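PDB 2OO3: protein involved in catabolism of external DNA from Legionella pneumophila subsp. pneumophila, which probably methylates N6 of a single adenine, at position 2030, of 23S ribosomal RNA, using S-adenosyl-L-methionine as methyl donor. Local coordinates for residues A28-K33 and R160-I165; N184-F189 and W241-P246. All blocks are in the same frame, centred on the assembly; numbering follows the deposited sequence.

Contact 1 (A28-K33 and R160-I165); sequences AYLTHK and RGLIFI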
loop_
_atom_site.group_PDB
_atom_site.type_symbol
_atom_site.label_atom_id
_atom_site.label_comp_id
_atom_site.label_asym_id
_atom_site.label_seq_id
_atom_site.Cartn_x
_atom_site.Cartn_y
_atom_site.Cartn_z
ATOM N N ALA A 28 -3.141 -10.541 -5.371
ATOM C CA ALA A 28 -2.878 -11.880 -5.889
ATOM C C ALA A 28 -3.534 -12.950 -5.032
ATOM O O ALA A 28 -4.040 -13.941 -5.577
ATOM C CB ALA A 28 -1.378 -12.147 -6.006
ATOM N N TYR A 29 -3.550 -12.764 -3.707
ATOM C CA TYR A 29 -4.161 -13.784 -2.838
ATOM C C TYR A 29 -5.662 -13.755 -2.923
ATOM O O TYR A 29 -6.321 -14.805 -3.089
ATOM C CB TYR A 29 -3.808 -13.561 -1.377
ATOM C CG TYR A 29 -4.477 -14.573 -0.453
ATOM C CD1 TYR A 29 -3.960 -15.867 -0.325
ATOM C CD2 TYR A 29 -5.622 -14.236 0.302
ATOM C CE1 TYR A 29 -4.547 -16.801 0.541
ATOM C CE2 TYR A 29 -6.222 -15.158 1.171
ATOM C CZ TYR A 29 -5.663 -16.434 1.296
ATOM O OH TYR A 29 -6.231 -17.379 2.154
ATOM N N LEU A 30 -6.215 -12.550 -2.785
ATOM C CA LEU A 30 -7.667 -12.422 -2.650
ATOM C C LEU A 30 -8.415 -12.787 -3.907
ATOM O O LEU A 30 -9.550 -13.275 -3.836
ATOM C CB LEU A 30 -8.053 -11.021 -2.184
ATOM C CG LEU A 30 -7.775 -10.703 -0.710
ATOM C CD1 LEU A 30 -8.157 -9.251 -0.456
ATOM C CD2 LEU A 30 -8.558 -11.602 0.178
ATOM N N THR A 31 -7.804 -12.520 -5.063
ATOM C CA THR A 31 -8.433 -12.866 -6.333
ATOM C C THR A 31 -8.424 -14.400 -6.586
ATOM O O THR A 31 -8.928 -14.872 -7.624
ATOM C CB THR A 31 -7.786 -12.106 -7.518
ATOM O OG1 THR A 31 -6.371 -12.344 -7.505
ATOM C CG2 THR A 31 -8.056 -10.562 -7.401
ATOM N N HIS A 32 -7.892 -15.188 -5.654
ATOM C CA HIS A 32 -8.040 -16.646 -5.791
ATOM C C HIS A 32 -9.478 -17.099 -5.651
ATOM O O HIS A 32 -9.868 -18.111 -6.241
ATOM C CB HIS A 32 -7.226 -17.410 -4.776
ATOM C CG HIS A 32 -5.805 -17.570 -5.178
ATOM N ND1 HIS A 32 -5.401 -18.525 -6.081
ATOM C CD2 HIS A 32 -4.695 -16.880 -4.828
ATOM C CE1 HIS A 32 -4.091 -18.433 -6.255
ATOM N NE2 HIS A 32 -3.637 -17.447 -5.503
ATOM N N LYS A 33 -10.250 -16.357 -4.865
ATOM C CA LYS A 33 -11.651 -16.666 -4.672
ATOM C C LYS A 33 -12.473 -16.031 -5.765
ATOM O O LYS A 33 -12.404 -14.808 -5.969
ATOM C CB LYS A 33 -12.157 -16.147 -3.325
ATOM C CG LYS A 33 -13.544 -16.712 -2.981
ATOM C CD LYS A 33 -13.872 -16.530 -1.511
ATOM C CE LYS A 33 -14.936 -17.510 -1.080
ATOM N NZ LYS A 33 -16.255 -16.999 -1.464
ATOM N N ARG A 160 -16.844 -9.154 1.110
ATOM C CA ARG A 160 -15.431 -9.478 0.984
ATOM C C ARG A 160 -14.812 -8.149 0.629
ATOM O O ARG A 160 -15.261 -7.505 -0.327
ATOM C CB ARG A 160 -15.193 -10.376 -0.227
ATOM C CG ARG A 160 -15.659 -11.791 -0.133
ATOM C CD ARG A 160 -14.994 -12.602 -1.257
ATOM N NE ARG A 160 -13.563 -12.794 -1.012
ATOM C CZ ARG A 160 -12.605 -12.793 -1.946
ATOM N NH1 ARG A 160 -12.894 -12.574 -3.237
ATOM N NH2 ARG A 160 -11.343 -13.017 -1.587
ATOM N N GLY A 161 -13.766 -7.748 1.345
ATOM C CA GLY A 161 -13.163 -6.428 1.099
ATOM C C GLY A 161 -11.678 -6.370 1.370
ATOM O O GLY A 161 -11.184 -6.984 2.326
ATOM N N LEU A 162 -10.971 -5.628 0.508
ATOM C CA LEU A 162 -9.611 -5.159 0.784
ATOM C C LEU A 162 -9.644 -3.623 0.947
ATOM O O LEU A 162 -10.081 -2.880 0.051
ATOM C CB LEU A 162 -8.672 -5.592 -0.335
ATOM C CG LEU A 162 -7.273 -4.954 -0.303
ATOM C CD1 LEU A 162 -6.590 -5.195 1.054
ATOM C CD2 LEU A 162 -6.442 -5.477 -1.485
ATOM N N ILE A 163 -9.238 -3.149 2.122
ATOM C CA ILE A 163 -9.273 -1.725 2.423
ATOM C C ILE A 163 -7.805 -1.297 2.530
ATOM O O ILE A 163 -7.084 -1.750 3.412
ATOM C CB ILE A 163 -10.072 -1.437 3.721
ATOM C CG1 ILE A 163 -11.543 -1.939 3.608
ATOM C CG2 ILE A 163 -10.145 0.051 3.963
ATOM C CD1 ILE A 163 -11.789 -3.343 4.238
ATOM N N PHE A 164 -7.373 -0.473 1.593
ATOM C CA PHE A 164 -5.969 -0.089 1.459
ATOM C C PHE A 164 -5.866 1.371 1.805
ATOM O O PHE A 164 -6.400 2.219 1.104
ATOM C CB PHE A 164 -5.454 -0.345 0.018
ATOM C CG PHE A 164 -3.969 -0.163 -0.149
ATOM C CD1 PHE A 164 -3.052 -1.121 0.360
ATOM C CD2 PHE A 164 -3.477 0.932 -0.835
ATOM C CE1 PHE A 164 -1.660 -0.942 0.191
ATOM C CE2 PHE A 164 -2.084 1.125 -0.997
ATOM C CZ PHE A 164 -1.182 0.188 -0.490
ATOM N N ILE A 165 -5.184 1.639 2.920
ATOM C CA ILE A 165 -5.130 2.968 3.526
ATOM C C ILE A 165 -3.733 3.553 3.479
ATOM O O ILE A 165 -2.819 3.051 4.147
ATOM C CB ILE A 165 -5.630 2.876 4.992
ATOM C CG1 ILE A 165 -7.046 2.266 5.001
ATOM C CG2 ILE A 165 -5.638 4.257 5.628
ATOM C CD1 ILE A 165 -7.521 1.743 6.326
#

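Contact 2 (N184-F189 and W241-P246); sequences NAYSKF and WIINPP. With SO4 (sulfate ion), chain C.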
loop_
_atom_site.group_PDB
_atom_site.type_symbol
_atom_site.label_atom_id
_atom_site.label_comp_id
_atom_site.label_asym_id
_atom_site.label_seq_id
_atom_site.Cartn_x
_atom_site.Cartn_y
_atom_site.Cartn_z
ATOM N N ASN A 184 -13.291 1.627 14.046
ATOM C CA ASN A 184 -14.741 1.741 13.829
ATOM C C ASN A 184 -15.181 0.837 12.681
ATOM O O ASN A 184 -16.178 0.124 12.801
ATOM C CB ASN A 184 -15.148 3.181 13.493
ATOM C CG ASN A 184 -16.603 3.284 13.034
ATOM O OD1 ASN A 184 -16.897 3.626 11.862
ATOM N ND2 ASN A 184 -17.528 2.954 13.947
ATOM N N ALA A 185 -14.408 0.891 11.586
ATOM C CA ALA A 185 -14.644 0.097 10.390
ATOM C C ALA A 185 -14.613 -1.386 10.751
ATOM O O ALA A 185 -15.508 -2.122 10.385
ATOM C CB ALA A 185 -13.581 0.422 9.338
ATOM N N TYR A 186 -13.580 -1.803 11.483
ATOM C CA TYR A 186 -13.410 -3.188 11.880
ATOM C C TYR A 186 -14.607 -3.674 12.709
ATOM O O TYR A 186 -15.045 -4.824 12.542
ATOM C CB TYR A 186 -12.107 -3.358 12.670
ATOM C CG TYR A 186 -11.830 -4.780 13.078
ATOM C CD1 TYR A 186 -11.168 -5.669 12.218
ATOM C CD2 TYR A 186 -12.241 -5.251 14.329
ATOM C CE1 TYR A 186 -10.932 -6.967 12.602
ATOM C CE2 TYR A 186 -11.988 -6.527 14.719
ATOM C CZ TYR A 186 -11.342 -7.379 13.855
ATOM O OH TYR A 186 -11.129 -8.664 14.254
ATOM N N SER A 187 -15.146 -2.813 13.588
ATOM C CA SER A 187 -16.303 -3.226 14.411
ATOM C C SER A 187 -17.514 -3.635 13.552
ATOM O O SER A 187 -18.268 -4.513 13.947
ATOM C CB SER A 187 -16.705 -2.152 15.433
ATOM O OG SER A 187 -17.277 -1.017 14.805
ATOM N N LYS A 188 -17.663 -3.009 12.382
ATOM C CA LYS A 188 -18.782 -3.249 11.449
ATOM C C LYS A 188 -18.460 -4.330 10.413
ATOM O O LYS A 188 -19.358 -4.931 9.845
ATOM C CB LYS A 188 -19.098 -1.970 10.660
ATOM C CG LYS A 188 -19.639 -0.808 11.474
ATOM C CD LYS A 188 -19.659 0.439 10.598
ATOM C CE LYS A 188 -20.990 1.151 10.752
ATOM N NZ LYS A 188 -21.341 1.875 9.507
ATOM N N PHE A 189 -17.174 -4.559 10.161
ATOM C CA PHE A 189 -16.777 -5.504 9.132
ATOM C C PHE A 189 -15.476 -6.170 9.568
ATOM O O PHE A 189 -14.403 -5.848 9.076
ATOM C CB PHE A 189 -16.621 -4.747 7.806
ATOM C CG PHE A 189 -16.353 -5.629 6.627
ATOM C CD1 PHE A 189 -17.049 -6.825 6.458
ATOM C CD2 PHE A 189 -15.403 -5.257 5.671
ATOM C CE1 PHE A 189 -16.812 -7.644 5.350
ATOM C CE2 PHE A 189 -15.162 -6.062 4.558
ATOM C CZ PHE A 189 -15.864 -7.248 4.401
ATOM N N TRP A 241 0.653 -2.253 8.529
ATOM C CA TRP A 241 -0.070 -3.014 9.522
ATOM C C TRP A 241 -1.248 -3.661 8.800
ATOM O O TRP A 241 -2.038 -2.964 8.160
ATOM C CB TRP A 241 -0.554 -2.089 10.648
ATOM C CG TRP A 241 -1.172 -2.890 11.772
ATOM C CD1 TRP A 241 -2.385 -3.511 11.770
ATOM C CD2 TRP A 241 -0.577 -3.173 13.032
ATOM N NE1 TRP A 241 -2.597 -4.161 12.966
ATOM C CE2 TRP A 241 -1.492 -3.974 13.756
ATOM C CE3 TRP A 241 0.652 -2.828 13.628
ATOM C CZ2 TRP A 241 -1.221 -4.444 15.058
ATOM C CZ3 TRP A 241 0.920 -3.298 14.946
ATOM C CH2 TRP A 241 -0.008 -4.109 15.623
ATOM N N ILE A 242 -1.338 -4.990 8.867
ATOM C CA ILE A 242 -2.374 -5.713 8.133
ATOM C C ILE A 242 -3.212 -6.498 9.116
ATOM O O ILE A 242 -2.669 -7.226 9.948
ATOM C CB ILE A 242 -1.778 -6.656 7.014
ATOM C CG1 ILE A 242 -0.986 -5.822 5.990
ATOM C CG2 ILE A 242 -2.908 -7.409 6.301
ATOM C CD1 ILE A 242 -0.007 -6.569 5.158
ATOM N N ILE A 243 -4.516 -6.272 9.064
ATOM C CA ILE A 243 -5.489 -7.057 9.820
ATOM C C ILE A 243 -6.105 -8.096 8.890
ATOM O O ILE A 243 -6.494 -7.784 7.759
ATOM C CB ILE A 243 -6.598 -6.172 10.382
ATOM C CG1 ILE A 243 -5.979 -5.103 11.313
ATOM C CG2 ILE A 243 -7.667 -7.020 11.147
ATOM C CD1 ILE A 243 -6.967 -3.961 11.744
ATOM N N ASN A 244 -6.168 -9.326 9.383
ATOM C CA ASN A 244 -6.605 -10.487 8.615
ATOM C C ASN A 244 -5.684 -10.785 7.438
ATOM O O ASN A 244 -6.139 -10.947 6.304
ATOM C CB ASN A 244 -8.073 -10.303 8.214
ATOM C CG ASN A 244 -8.990 -10.289 9.445
ATOM O OD1 ASN A 244 -8.757 -11.030 10.416
ATOM N ND2 ASN A 244 -10.012 -9.447 9.419
ATOM N N PRO A 245 -4.362 -10.852 7.700
ATOM C CA PRO A 245 -3.518 -11.099 6.550
ATOM C C PRO A 245 -3.720 -12.519 5.992
ATOM O O PRO A 245 -4.113 -13.442 6.744
ATOM C CB PRO A 245 -2.102 -10.933 7.107
ATOM C CG PRO A 245 -2.234 -11.312 8.575
ATOM C CD PRO A 245 -3.588 -10.729 8.957
ATOM N N PRO A 246 -3.469 -12.693 4.682
ATOM C CA PRO A 246 -3.660 -13.979 4.032
ATOM C C PRO A 246 -2.706 -15.021 4.528
ATOM O O PRO A 246 -1.582 -14.713 5.011
ATOM C CB PRO A 246 -3.350 -13.686 2.572
ATOM C CG PRO A 246 -3.561 -12.157 2.435
ATOM C CD PRO A 246 -2.995 -11.675 3.732
HETATM S S SO4 C . -9.498 -10.667 17.440
HETATM O O1 SO4 C . -9.004 -10.757 16.071
HETATM O O2 SO4 C . -10.595 -9.699 17.474
HETATM O O3 SO4 C . -9.987 -11.985 17.841
HETATM O O4 SO4 C . -8.460 -10.210 18.355
HETATM O O HOH W 1 -9.546 -10.026 13.011
#

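Contact 1 (A28-K33 and R160-I165)
In the Rossmann-like sheet of this methyltransferase, Arg160, the residue just before strand 161-165, reaches over to close the C-terminal end of helix 14-30 by binding the carbonyl of Leu30. Its NH2 donates to Leu30 O at 2.9 Å and nearly straight (166°), with the oxygen in the guanidinium plane; NH1 adds only a weak bond to the same atom at 3.5 Å. Leu30 also opens the type I turn to Lys33, whose N returns a weak bond to that carbonyl. A bend about CG-CD (chi3 71°) turns the guanidinium back toward the helix end. Lys33 covers one guanidinium face with CB, 3.4 Å above the plane and offset toward the rim. Lys33 crosses the arginine at a slant, its CD 3.8 Å from Arg160 NE, while its amino end turns off, NZ staying 5.0 Å from NE. Further in, Leu30 CD1 meets Leu162 CB at 3.7 Å. Arg160 NH1 also bonds to Lys35 O, so the guanidinium ties helix end to the following loop. Leu162 is buried against Leu23 and Leu27 of helix 14-30, between strand 38-41 and strand 193-200, and Leu193 of the latter touches both Leu30 and Leu162.

Contact 2 (N184-F189 and W241-P246)
Tyr186, in the last turns of helix 174-188, touches Ile243 at the end of strand 237-243 with the CE1 side of its ring, and this apolar touch is the tight part of the contact. The methyl CG2 of Ile243 sits 3.6 Å from Tyr186 CE1 and 3.9 Å from CD1, approaching the ring obliquely. With CG anti to the backbone N (chi1 -178°), the tyrosine ring extends from the helix toward the strand. Asn244 comes to the ring edge, its ND2 a loose 4.1 Å from CE1 and its amide plane turned 31° from the ring; that nitrogen is held instead by Gly192 O and Ser190 O. Beyond the ring the contact becomes wet. A water in the ring plane, modelled a doubtfully short 2.4 Å from Tyr186 OH, donates to Asn244 OD1 at 2.9 Å and to sulfate O1 at 3.2 Å. The sulfate, probably from the crystallisation liquor, is also bound by Ser217, Ser218, Lys219 and Lys278, whereas Tyr186 OH stands 3.4 Å from its O2, a weak and unsettled bond. No direct hydrogen bond joins helix to strand here: the inner half rests on one methyl against the ring, and the polar rim on a water whose tie to Tyr186 is uncertain.

How the contacts relate
Both contacts dock a helix end onto the same mixed sheet. Contact 1 joins helix 14-30 to the central strand 161-165 and reaches inward through buried Leu162, with exposed Lys33 on its outer side; contact 2 joins helix 174-188, the next helix after that strand, to antiparallel strand 237-243, farther from the chain centre (about 15 Å against 12 Å, centre to centre). In contact 1 an arginine grips a backbone carbonyl directly, whereas contact 2 has no direct bond across and its polar side meets a water and a sulfate, the latter only weakly at Tyr186. The larger burial is in contact 1, 251 against 105 Å². They touch: Tyr29 CD2 packs on Pro246 CB at 3.3 Å, and Phe189 CZ approaches Gly161 N at 3.7 Å.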